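Local coordinates for VgrG protein (Vibrio cholerae, PDB 4E1D) that probably joins actin monomers covalently through its actin cross-linking domain, a reaction that in this family consumes ATP and needs divalent metal ions, at residues I27-A32 with I166-S171; A32-A37 with H87-V92; I277-K282 with G326-H331. All blocks are in the same frame, centred on the assembly; numbering follows the deposited sequence.

Following the chain from the N terminus, strand 24-32 enters first and supplies one side of contact 1, whose partner at 166-171 comes 134 residues later. Inside that long loop sits contact 2, which closes a shorter one: strand 34-38, which follows shortly after Ala32, meets strand 85-97. The two contacts share Ala32, lie about 9 Å apart between centres, and touch each other. Both lead to the same manganese ion, through Glu28 and Glu90. Contact 3 follows in series, tying the 277-282 segment to the loop after helix 312-323. Its centre is about 23 Å from that of contact 1, and ADP lies between them.

Contact 1 of 3, residues I27-A32 with I166-S171; sequences IENELA and ITMTPS. With MN (manganese (II) ion), chain D; ADP (adenosine-5'-diphosphate), chain B.
Two backbone bonds join Ala32 to Thr167 in an antiparallel, hydrogen-bonded pair. Ala32 N gives the sounder one to Thr167 O (3.1 Å), with the donor tilted 30° from the carbonyl plane; the return bond from Thr167 N to Ala32 O is weak at 3.4 Å. A water also donates weakly to Ala32 O.

The polar side-chain contact is unusual in using sulfur. Asn29 lays its amide across the Met168 side chain at about a right angle, its chi1 of -168° swinging CG away from the backbone N, and ND2 makes a weak hydrogen bond to Met168 SD (3.1 Å). At the other end of the amide, OD1 bonds to Gln173, so both ends have a partner and the rotation of the group is probably fixed.

Apolar contacts come from Leu31. Its CD2 rests on Met168 CE (3.8 Å), the two side chains lying alongside and pointing the same way, while CD1 crosses to Ile166 CG2 (4.2 Å). Phe118 of helix 101-124 covers both Leu31 and Ile166.

Nearer the nucleotide, the same strand carries Glu28, whose OE2 binds manganese at 2.2 Å; Ile27 O weakly accepts a bond from ADP O3'. Strand 24-32, flanked by 85-97 and 167-180, thus carries Glu28 and Ile27 O to the metal and ribose, consistent with the nucleotide site of an actin cross-linking domain.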
loop_
_atom_site.group_PDB
_atom_site.type_symbol
_atom_site.label_atom_id
_atom_site.label_comp_id
_atom_site.label_asym_id
_atom_site.label_seq_id
_atom_site.Cartn_x
_atom_site.Cartn_y
_atom_site.Cartn_z
ATOM N N ILE A 27 2.820 3.010 7.270
ATOM C CA ILE A 27 1.718 2.270 7.897
ATOM C C ILE A 27 0.348 2.829 7.539
ATOM O O ILE A 27 0.218 4.017 7.252
ATOM C CB ILE A 27 1.898 2.057 9.438
ATOM C CG1 ILE A 27 1.885 3.394 10.217
ATOM C CG2 ILE A 27 3.149 1.208 9.763
ATOM C CD1 ILE A 27 1.595 3.312 11.702
ATOM N N GLU A 28 -0.667 1.961 7.560
ATOM C CA GLU A 28 -2.062 2.311 7.310
ATOM C C GLU A 28 -2.834 1.853 8.517
ATOM O O GLU A 28 -2.627 0.731 8.979
ATOM C CB GLU A 28 -2.594 1.642 6.043
ATOM C CG GLU A 28 -2.016 2.217 4.769
ATOM C CD GLU A 28 -2.318 1.366 3.555
ATOM O OE1 GLU A 28 -1.585 0.379 3.324
ATOM O OE2 GLU A 28 -3.315 1.663 2.860
ATOM N N ASN A 29 -3.689 2.728 9.059
ATOM C CA ASN A 29 -4.438 2.447 10.272
ATOM C C ASN A 29 -5.899 2.861 10.163
ATOM O O ASN A 29 -6.218 4.032 10.366
ATOM C CB ASN A 29 -3.734 3.129 11.454
ATOM C CG ASN A 29 -4.203 2.714 12.821
ATOM O OD1 ASN A 29 -4.640 1.579 13.051
ATOM N ND2 ASN A 29 -4.060 3.625 13.772
ATOM N N GLU A 30 -6.781 1.899 9.847
ATOM C CA GLU A 30 -8.212 2.153 9.732
ATOM C C GLU A 30 -8.822 2.216 11.138
ATOM O O GLU A 30 -8.696 1.268 11.918
ATOM C CB GLU A 30 -8.899 1.107 8.843
ATOM C CG GLU A 30 -10.324 1.478 8.470
ATOM C CD GLU A 30 -11.142 0.384 7.811
ATOM O OE1 GLU A 30 -12.064 0.719 7.037
ATOM O OE2 GLU A 30 -10.868 -0.810 8.070
ATOM N N LEU A 31 -9.455 3.356 11.457
ATOM C CA LEU A 31 -10.068 3.609 12.758
ATOM C C LEU A 31 -11.434 2.981 12.917
ATOM O O LEU A 31 -12.160 2.770 11.937
ATOM C CB LEU A 31 -10.137 5.116 13.070
ATOM C CG LEU A 31 -8.820 5.889 13.089
ATOM C CD1 LEU A 31 -9.080 7.354 13.243
ATOM C CD2 LEU A 31 -7.894 5.403 14.200
ATOM N N ALA A 32 -11.771 2.685 14.181
ATOM C CA ALA A 32 -13.030 2.092 14.595
ATOM C C ALA A 32 -13.782 3.037 15.544
ATOM O O ALA A 32 -13.167 3.644 16.417
ATOM C CB ALA A 32 -12.759 0.757 15.277
ATOM N N ILE A 166 -12.354 5.914 20.437
ATOM C CA ILE A 166 -11.784 5.696 19.114
ATOM C C ILE A 166 -10.556 4.818 19.250
ATOM O O ILE A 166 -9.635 5.145 20.005
ATOM C CB ILE A 166 -11.569 7.021 18.321
ATOM C CG1 ILE A 166 -12.889 7.844 18.219
ATOM C CG2 ILE A 166 -10.953 6.771 16.934
ATOM C CD1 ILE A 166 -14.179 7.097 17.736
ATOM N N THR A 167 -10.610 3.653 18.591
ATOM C CA THR A 167 -9.578 2.625 18.656
ATOM C C THR A 167 -8.962 2.262 17.292
ATOM O O THR A 167 -9.420 2.694 16.230
ATOM C CB THR A 167 -10.155 1.351 19.329
ATOM O OG1 THR A 167 -11.216 0.818 18.534
ATOM C CG2 THR A 167 -10.641 1.583 20.752
ATOM N N MET A 168 -7.925 1.429 17.359
ATOM C CA MET A 168 -7.189 0.852 16.238
ATOM C C MET A 168 -6.920 -0.617 16.590
ATOM O O MET A 168 -6.636 -0.932 17.752
ATOM C CB MET A 168 -5.891 1.630 15.935
ATOM C CG MET A 168 -5.102 2.059 17.160
ATOM S SD MET A 168 -4.044 3.490 16.863
ATOM C CE MET A 168 -5.241 4.807 16.863
ATOM N N THR A 169 -7.068 -1.517 15.604
ATOM C CA THR A 169 -6.910 -2.967 15.792
ATOM C C THR A 169 -6.072 -3.611 14.665
ATOM O O THR A 169 -6.131 -3.095 13.545
ATOM C CB THR A 169 -8.303 -3.619 16.030
ATOM O OG1 THR A 169 -8.157 -4.951 16.521
ATOM C CG2 THR A 169 -9.206 -3.601 14.797
ATOM N N PRO A 170 -5.312 -4.724 14.908
ATOM C CA PRO A 170 -4.520 -5.331 13.818
ATOM C C PRO A 170 -5.256 -5.588 12.500
ATOM O O PRO A 170 -4.625 -5.480 11.448
ATOM C CB PRO A 170 -4.014 -6.634 14.437
ATOM C CG PRO A 170 -3.929 -6.346 15.880
ATOM C CD PRO A 170 -5.090 -5.451 16.178
ATOM N N SER A 171 -6.579 -5.893 12.552
ATOM C CA SER A 171 -7.411 -6.142 11.362
ATOM C C SER A 171 -7.612 -4.906 10.453
ATOM O O SER A 171 -7.872 -5.064 9.259
ATOM C CB SER A 171 -8.741 -6.797 11.733
ATOM O OG SER A 171 -9.596 -5.929 12.455
HETATM MN MN MN D . -4.903 2.953 2.037
HETATM P PB ADP B . -3.397 2.523 -1.064
HETATM O O1B ADP B . -4.521 3.320 -1.570
HETATM O O2B ADP B . -2.866 1.611 -2.172
HETATM O O3B ADP B . -3.836 1.686 0.129
HETATM P PA ADP B . -2.091 4.814 0.307
HETATM O O1A ADP B . -1.826 6.027 -0.504
HETATM O O2A ADP B . -3.404 5.012 1.114
HETATM O O3A ADP B . -2.220 3.521 -0.632
HETATM O "O5'" ADP B . -0.886 4.569 1.320
HETATM C "C5'" ADP B . 0.354 4.094 0.775
HETATM C "C4'" ADP B . 1.222 3.557 1.882
HETATM O "O4'" ADP B . 2.585 3.435 1.421
HETATM C "C3'" ADP B . 1.277 4.382 3.167
HETATM O "O3'" ADP B . 1.185 3.565 4.329
HETATM C "C2'" ADP B . 2.596 5.146 3.027
HETATM O "O2'" ADP B . 3.203 5.492 4.263
HETATM C "C1'" ADP B . 3.448 4.114 2.311
HETATM N N9 ADP B . 4.576 4.659 1.551
HETATM C C8 ADP B . 4.545 5.665 0.626
HETATM N N7 ADP B . 5.725 5.962 0.128
HETATM C C5 ADP B . 6.587 5.081 0.771
HETATM C C6 ADP B . 7.983 4.905 0.718
HETATM N N6 ADP B . 8.791 5.669 -0.004
HETATM N N1 ADP B . 8.526 3.946 1.507
HETATM C C2 ADP B . 7.715 3.227 2.300
HETATM N N3 ADP B . 6.389 3.313 2.446
HETATM C C4 ADP B . 5.877 4.265 1.650
HETATM O O HOH W 1 -14.389 2.213 18.583
#

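Contact 2 of 3, residues A32-A37 with H87-V92; sequences AGLVVA and HTVELV. With MN (manganese (II) ion), chain D; ADP (adenosine-5'-diphosphate), chain B.
The bond from His87 N to Val36 O is the shortest across these segments, at 2.7 Å, and Val36 N answers it with a straighter bond to His87 O (2.8 Å, 168° at the hydrogen). Together they define an antiparallel hydrogen-bonded pair. The N-to-C directions of the short strand segments lie 105° apart, and away from this pair a water takes over, donating to Leu34 O and accepting from Val89 N, each at 2.7 Å. The water thus satisfies two backbone groups that do not pair directly.

Val89 fills the angle between the strands. Its CB points toward the 32-37 segment, and the CG2 branch, anti to the carbonyl carbon, fits between Leu34 CD1 and Val36 CB, 3.6 Å from each. Val36 crosses Val89 at about a right angle, whereas Leu34 bends its CD1 end in from the side. Ile151 of strand 150-153 touches both Leu34 and Val36, and Phe118 of helix 101-124 touches Leu34. On the neighbouring Thr88, OG1 is held by Glu30 OE1 and Met64 N.

Farther along strand 85-97, Glu90 extends its side chain to place OE1 2.5 Å from manganese, which Glu28 also binds. Val92 CG1 lies against the nucleotide, 3.3 Å from ADP O5'. The chemistry therefore changes along one strand, from backbone pairing and an apolar wedge to carboxylate coordination; the paired bonds, the bridging water and the Val89 contact probably help to set the course of the strand on which Glu90 reaches the metal.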
loop_
_atom_site.group_PDB
_atom_site.type_symbol
_atom_site.label_atom_id
_atom_site.label_comp_id
_atom_site.label_asym_id
_atom_site.label_seq_id
_atom_site.Cartn_x
_atom_site.Cartn_y
_atom_site.Cartn_z
ATOM N N ALA A 32 -11.771 2.685 14.181
ATOM C CA ALA A 32 -13.030 2.092 14.595
ATOM C C ALA A 32 -13.782 3.037 15.544
ATOM O O ALA A 32 -13.167 3.644 16.417
ATOM C CB ALA A 32 -12.759 0.757 15.277
ATOM N N GLY A 33 -15.095 3.143 15.361
ATOM C CA GLY A 33 -15.953 3.963 16.215
ATOM C C GLY A 33 -16.465 5.262 15.621
ATOM O O GLY A 33 -17.194 5.993 16.296
ATOM N N LEU A 34 -16.069 5.569 14.369
ATOM C CA LEU A 34 -16.473 6.780 13.663
ATOM C C LEU A 34 -16.425 6.659 12.146
ATOM O O LEU A 34 -15.894 5.685 11.596
ATOM C CB LEU A 34 -15.669 8.025 14.131
ATOM C CG LEU A 34 -14.124 8.040 14.023
ATOM C CD1 LEU A 34 -13.660 8.218 12.602
ATOM C CD2 LEU A 34 -13.562 9.215 14.771
ATOM N N VAL A 35 -16.958 7.699 11.481
ATOM C CA VAL A 35 -16.961 7.871 10.030
ATOM C C VAL A 35 -16.618 9.317 9.674
ATOM O O VAL A 35 -16.727 10.208 10.512
ATOM C CB VAL A 35 -18.282 7.432 9.324
ATOM C CG1 VAL A 35 -18.472 5.920 9.353
ATOM C CG2 VAL A 35 -19.504 8.173 9.861
ATOM N N VAL A 36 -16.222 9.540 8.421
ATOM C CA VAL A 36 -16.017 10.862 7.856
ATOM C C VAL A 36 -17.031 10.977 6.727
ATOM O O VAL A 36 -17.211 10.022 5.973
ATOM C CB VAL A 36 -14.557 11.199 7.431
ATOM C CG1 VAL A 36 -14.047 10.295 6.309
ATOM C CG2 VAL A 36 -14.406 12.671 7.060
ATOM N N ALA A 37 -17.776 12.084 6.689
ATOM C CA ALA A 37 -18.722 12.327 5.619
ATOM C C ALA A 37 -18.202 13.514 4.838
ATOM O O ALA A 37 -17.771 14.510 5.423
ATOM C CB ALA A 37 -20.106 12.592 6.159
ATOM N N HIS A 87 -17.633 7.543 4.943
ATOM C CA HIS A 87 -16.498 6.648 4.765
ATOM C C HIS A 87 -15.852 6.344 6.099
ATOM O O HIS A 87 -15.965 7.140 7.030
ATOM C CB HIS A 87 -15.430 7.295 3.866
ATOM C CG HIS A 87 -15.862 7.562 2.463
ATOM N ND1 HIS A 87 -15.556 6.689 1.436
ATOM C CD2 HIS A 87 -16.542 8.616 1.954
ATOM C CE1 HIS A 87 -16.083 7.221 0.347
ATOM N NE2 HIS A 87 -16.684 8.381 0.609
ATOM N N THR A 88 -15.112 5.234 6.177
ATOM C CA THR A 88 -14.318 4.929 7.363
ATOM C C THR A 88 -13.058 5.813 7.267
ATOM O O THR A 88 -12.655 6.208 6.166
ATOM C CB THR A 88 -13.929 3.441 7.426
ATOM O OG1 THR A 88 -13.247 3.074 6.227
ATOM C CG2 THR A 88 -15.113 2.521 7.657
ATOM N N VAL A 89 -12.459 6.146 8.409
ATOM C CA VAL A 89 -11.248 6.966 8.432
ATOM C C VAL A 89 -10.034 6.045 8.489
ATOM O O VAL A 89 -10.032 5.056 9.230
ATOM C CB VAL A 89 -11.248 8.016 9.581
ATOM C CG1 VAL A 89 -9.891 8.708 9.734
ATOM C CG2 VAL A 89 -12.340 9.051 9.370
ATOM N N GLU A 90 -9.018 6.362 7.686
ATOM C CA GLU A 90 -7.780 5.617 7.693
ATOM C C GLU A 90 -6.631 6.586 7.849
ATOM O O GLU A 90 -6.508 7.537 7.076
ATOM C CB GLU A 90 -7.619 4.777 6.425
ATOM C CG GLU A 90 -6.424 3.840 6.482
ATOM C CD GLU A 90 -6.128 3.133 5.177
ATOM O OE1 GLU A 90 -6.016 3.823 4.139
ATOM O OE2 GLU A 90 -5.991 1.889 5.196
ATOM N N LEU A 91 -5.798 6.349 8.854
ATOM C CA LEU A 91 -4.617 7.166 9.106
ATOM C C LEU A 91 -3.438 6.545 8.344
ATOM O O LEU A 91 -3.064 5.394 8.585
ATOM C CB LEU A 91 -4.332 7.297 10.617
ATOM C CG LEU A 91 -5.499 7.739 11.533
ATOM C CD1 LEU A 91 -5.035 7.900 12.965
ATOM C CD2 LEU A 91 -6.174 9.018 11.033
ATOM N N VAL A 92 -2.925 7.285 7.358
ATOM C CA VAL A 92 -1.853 6.835 6.473
ATOM C C VAL A 92 -0.571 7.607 6.790
ATOM O O VAL A 92 -0.467 8.786 6.470
ATOM C CB VAL A 92 -2.291 6.964 4.990
ATOM C CG1 VAL A 92 -1.217 6.450 4.052
ATOM C CG2 VAL A 92 -3.609 6.245 4.729
HETATM MN MN MN D . -4.903 2.953 2.037
HETATM P PB ADP B . -3.397 2.523 -1.064
HETATM O O1B ADP B . -4.521 3.320 -1.570
HETATM O O2B ADP B . -2.866 1.611 -2.172
HETATM O O3B ADP B . -3.836 1.686 0.129
HETATM P PA ADP B . -2.091 4.814 0.307
HETATM O O1A ADP B . -1.826 6.027 -0.504
HETATM O O2A ADP B . -3.404 5.012 1.114
HETATM O O3A ADP B . -2.220 3.521 -0.632
HETATM O "O5'" ADP B . -0.886 4.569 1.320
HETATM C "C5'" ADP B . 0.354 4.094 0.775
HETATM C "C4'" ADP B . 1.222 3.557 1.882
HETATM O "O4'" ADP B . 2.585 3.435 1.421
HETATM C "C3'" ADP B . 1.277 4.382 3.167
HETATM O "O3'" ADP B . 1.185 3.565 4.329
HETATM C "C2'" ADP B . 2.596 5.146 3.027
HETATM O "O2'" ADP B . 3.203 5.492 4.263
HETATM C "C1'" ADP B . 3.448 4.114 2.311
HETATM N N9 ADP B . 4.576 4.659 1.551
HETATM C C8 ADP B . 4.545 5.665 0.626
HETATM N N7 ADP B . 5.725 5.962 0.128
HETATM C C5 ADP B . 6.587 5.081 0.771
HETATM C C6 ADP B . 7.983 4.905 0.718
HETATM N N6 ADP B . 8.791 5.669 -0.004
HETATM N N1 ADP B . 8.526 3.946 1.507
HETATM C C2 ADP B . 7.715 3.227 2.300
HETATM N N3 ADP B . 6.389 3.313 2.446
HETATM C C4 ADP B . 5.877 4.265 1.650
HETATM O O HOH W 2 -13.350 5.218 10.837
#

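Contact 3 of 3, residues I277-K282 with G326-H331; sequences ILPRTK and GEVAGH. With ADP (adenosine-5'-diphosphate), chain B.
Strand 277-279 runs into an irregular turn that faces the loop 326-331, their closest CA atoms being those of Lys282 and Glu327 at 5.1 Å, with no direct backbone hydrogen bond between them. Water bridges them instead: one molecule donates weakly to Thr281 O, and to the carboxylate oxygen Glu327 OE1, while accepting from Val328 N. A second donates to Pro279 O, accepts from Arg280 NH1 and reaches Ala329 O only weakly.

Val328 is the apolar centre. Its CG1 meets Leu278 CD1 (3.9 Å), these side chains sliding past each other in opposite directions, and also touches Pro279 CD (4.0 Å). Ala329 CB packs on the same Leu278 CD1, and Ile234 of helix 221-245 touches both Pro279 and Val328.

Glu327 bends at chi2 (-83°) to bring its carboxylate across the Lys282 chain, where OE2 lies 3.6 Å from Lys282 CE. The lysine ammonium makes no contact with it; OE2 instead bonds to Asn334.

Arg280 starts away from the loop, but bends at chi2 and chi3 return its guanidinium. NH1 donates to His331 O (3.1 Å) almost in the guanidinium plane, NH2 adds a weak bond to that oxygen, and NH2 also lies 3.1 Å from ADP O2B. An arginine steadied by a loop carbonyl and water and directed at the terminal phosphate of ADP is consistent with a role at the phosphate end of the nucleotide site of this actin cross-linking domain.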
loop_
_atom_site.group_PDB
_atom_site.type_symbol
_atom_site.label_atom_id
_atom_site.label_comp_id
_atom_site.label_asym_id
_atom_site.label_seq_id
_atom_site.Cartn_x
_atom_site.Cartn_y
_atom_site.Cartn_z
ATOM N N ILE A 277 2.175 -10.681 0.839
ATOM C CA ILE A 277 3.141 -9.598 0.715
ATOM C C ILE A 277 2.892 -9.101 -0.723
ATOM O O ILE A 277 3.331 -9.730 -1.693
ATOM C CB ILE A 277 4.603 -10.050 1.006
ATOM C CG1 ILE A 277 4.729 -10.604 2.447
ATOM C CG2 ILE A 277 5.593 -8.907 0.756
ATOM C CD1 ILE A 277 6.059 -11.288 2.813
ATOM N N LEU A 278 2.083 -8.035 -0.845
ATOM C CA LEU A 278 1.657 -7.471 -2.125
ATOM C C LEU A 278 2.651 -6.498 -2.801
ATOM O O LEU A 278 2.868 -5.409 -2.274
ATOM C CB LEU A 278 0.243 -6.850 -1.980
ATOM C CG LEU A 278 -0.342 -6.118 -3.185
ATOM C CD1 LEU A 278 -0.801 -7.089 -4.258
ATOM C CD2 LEU A 278 -1.476 -5.198 -2.767
ATOM N N PRO A 279 3.216 -6.838 -3.995
ATOM C CA PRO A 279 4.095 -5.876 -4.692
ATOM C C PRO A 279 3.314 -4.603 -5.025
ATOM O O PRO A 279 2.185 -4.676 -5.524
ATOM C CB PRO A 279 4.541 -6.635 -5.951
ATOM C CG PRO A 279 4.306 -8.086 -5.626
ATOM C CD PRO A 279 3.069 -8.080 -4.778
ATOM N N ARG A 280 3.883 -3.445 -4.648
ATOM C CA ARG A 280 3.264 -2.128 -4.817
ATOM C C ARG A 280 3.903 -1.279 -5.911
ATOM O O ARG A 280 3.422 -0.189 -6.197
ATOM C CB ARG A 280 3.237 -1.373 -3.470
ATOM C CG ARG A 280 2.280 -1.964 -2.422
ATOM C CD ARG A 280 0.799 -1.739 -2.729
ATOM N NE ARG A 280 0.438 -0.316 -2.737
ATOM C CZ ARG A 280 0.153 0.385 -3.831
ATOM N NH1 ARG A 280 0.165 -0.197 -5.025
ATOM N NH2 ARG A 280 -0.153 1.672 -3.739
ATOM N N THR A 281 4.975 -1.783 -6.530
ATOM C CA THR A 281 5.708 -1.097 -7.591
ATOM C C THR A 281 5.487 -1.821 -8.920
ATOM O O THR A 281 5.383 -3.051 -8.932
ATOM C CB THR A 281 7.206 -0.970 -7.200
ATOM O OG1 THR A 281 7.320 -0.397 -5.893
ATOM C CG2 THR A 281 8.025 -0.133 -8.193
ATOM N N LYS A 282 5.404 -1.046 -10.031
ATOM C CA LYS A 282 5.242 -1.527 -11.405
ATOM C C LYS A 282 6.413 -2.463 -11.740
ATOM O O LYS A 282 7.562 -2.016 -11.684
ATOM C CB LYS A 282 5.207 -0.333 -12.368
ATOM C CG LYS A 282 4.928 -0.666 -13.819
ATOM C CD LYS A 282 5.144 0.565 -14.708
ATOM C CE LYS A 282 3.993 1.540 -14.655
ATOM N NZ LYS A 282 4.250 2.751 -15.464
ATOM N N GLY A 326 2.200 -2.996 -16.988
ATOM C CA GLY A 326 1.028 -3.396 -16.224
ATOM C C GLY A 326 1.327 -3.478 -14.743
ATOM O O GLY A 326 2.435 -3.847 -14.349
ATOM N N GLU A 327 0.353 -3.100 -13.916
ATOM C CA GLU A 327 0.497 -3.092 -12.460
ATOM C C GLU A 327 -0.035 -4.386 -11.855
ATOM O O GLU A 327 -0.972 -4.978 -12.394
ATOM C CB GLU A 327 -0.252 -1.888 -11.857
ATOM C CG GLU A 327 0.251 -0.516 -12.293
ATOM C CD GLU A 327 1.453 0.074 -11.578
ATOM O OE1 GLU A 327 2.062 -0.614 -10.725
ATOM O OE2 GLU A 327 1.790 1.241 -11.880
ATOM N N VAL A 328 0.551 -4.811 -10.727
ATOM C CA VAL A 328 0.151 -6.013 -9.986
ATOM C C VAL A 328 -1.285 -5.850 -9.445
ATOM O O VAL A 328 -2.110 -6.740 -9.651
ATOM C CB VAL A 328 1.189 -6.354 -8.869
ATOM C CG1 VAL A 328 0.654 -7.372 -7.863
ATOM C CG2 VAL A 328 2.504 -6.833 -9.466
ATOM N N ALA A 329 -1.575 -4.706 -8.780
ATOM C CA ALA A 329 -2.879 -4.390 -8.187
ATOM C C ALA A 329 -3.162 -2.864 -8.126
ATOM O O ALA A 329 -3.136 -2.255 -7.050
ATOM C CB ALA A 329 -2.987 -5.014 -6.803
ATOM N N GLY A 330 -3.442 -2.280 -9.292
ATOM C CA GLY A 330 -3.746 -0.860 -9.439
ATOM C C GLY A 330 -2.528 0.028 -9.335
ATOM O O GLY A 330 -1.405 -0.472 -9.220
ATOM N N HIS A 331 -2.749 1.363 -9.361
ATOM C CA HIS A 331 -1.690 2.381 -9.285
ATOM C C HIS A 331 -0.620 2.035 -8.263
ATOM O O HIS A 331 -0.929 1.791 -7.096
ATOM C CB HIS A 331 -2.266 3.794 -9.042
ATOM C CG HIS A 331 -1.228 4.876 -8.956
ATOM N ND1 HIS A 331 -0.391 5.163 -10.021
ATOM C CD2 HIS A 331 -0.925 5.707 -7.927
ATOM C CE1 HIS A 331 0.389 6.149 -9.609
ATOM N NE2 HIS A 331 0.101 6.515 -8.359
HETATM P PB ADP B . -3.397 2.523 -1.064
HETATM O O1B ADP B . -4.521 3.320 -1.570
HETATM O O2B ADP B . -2.866 1.611 -2.172
HETATM O O3B ADP B . -3.836 1.686 0.129
HETATM P PA ADP B . -2.091 4.814 0.307
HETATM O O1A ADP B . -1.826 6.027 -0.504
HETATM O O2A ADP B . -3.404 5.012 1.114
HETATM O O3A ADP B . -2.220 3.521 -0.632
HETATM O "O5'" ADP B . -0.886 4.569 1.320
HETATM C "C5'" ADP B . 0.354 4.094 0.775
HETATM C "C4'" ADP B . 1.222 3.557 1.882
HETATM O "O4'" ADP B . 2.585 3.435 1.421
HETATM C "C3'" ADP B . 1.277 4.382 3.167
HETATM O "O3'" ADP B . 1.185 3.565 4.329
HETATM C "C2'" ADP B . 2.596 5.146 3.027
HETATM O "O2'" ADP B . 3.203 5.492 4.263
HETATM C "C1'" ADP B . 3.448 4.114 2.311
HETATM N N9 ADP B . 4.576 4.659 1.551
HETATM C C8 ADP B . 4.545 5.665 0.626
HETATM N N7 ADP B . 5.725 5.962 0.128
HETATM C C5 ADP B . 6.587 5.081 0.771
HETATM C C6 ADP B . 7.983 4.905 0.718
HETATM N N6 ADP B . 8.791 5.669 -0.004
HETATM N N1 ADP B . 8.526 3.946 1.507
HETATM C C2 ADP B . 7.715 3.227 2.300
HETATM N N3 ADP B . 6.389 3.313 2.446
HETATM C C4 ADP B . 5.877 4.265 1.650
HETATM O O HOH W 3 0.258 -2.822 -6.419
HETATM O O HOH W 4 2.661 -3.410 -9.533
#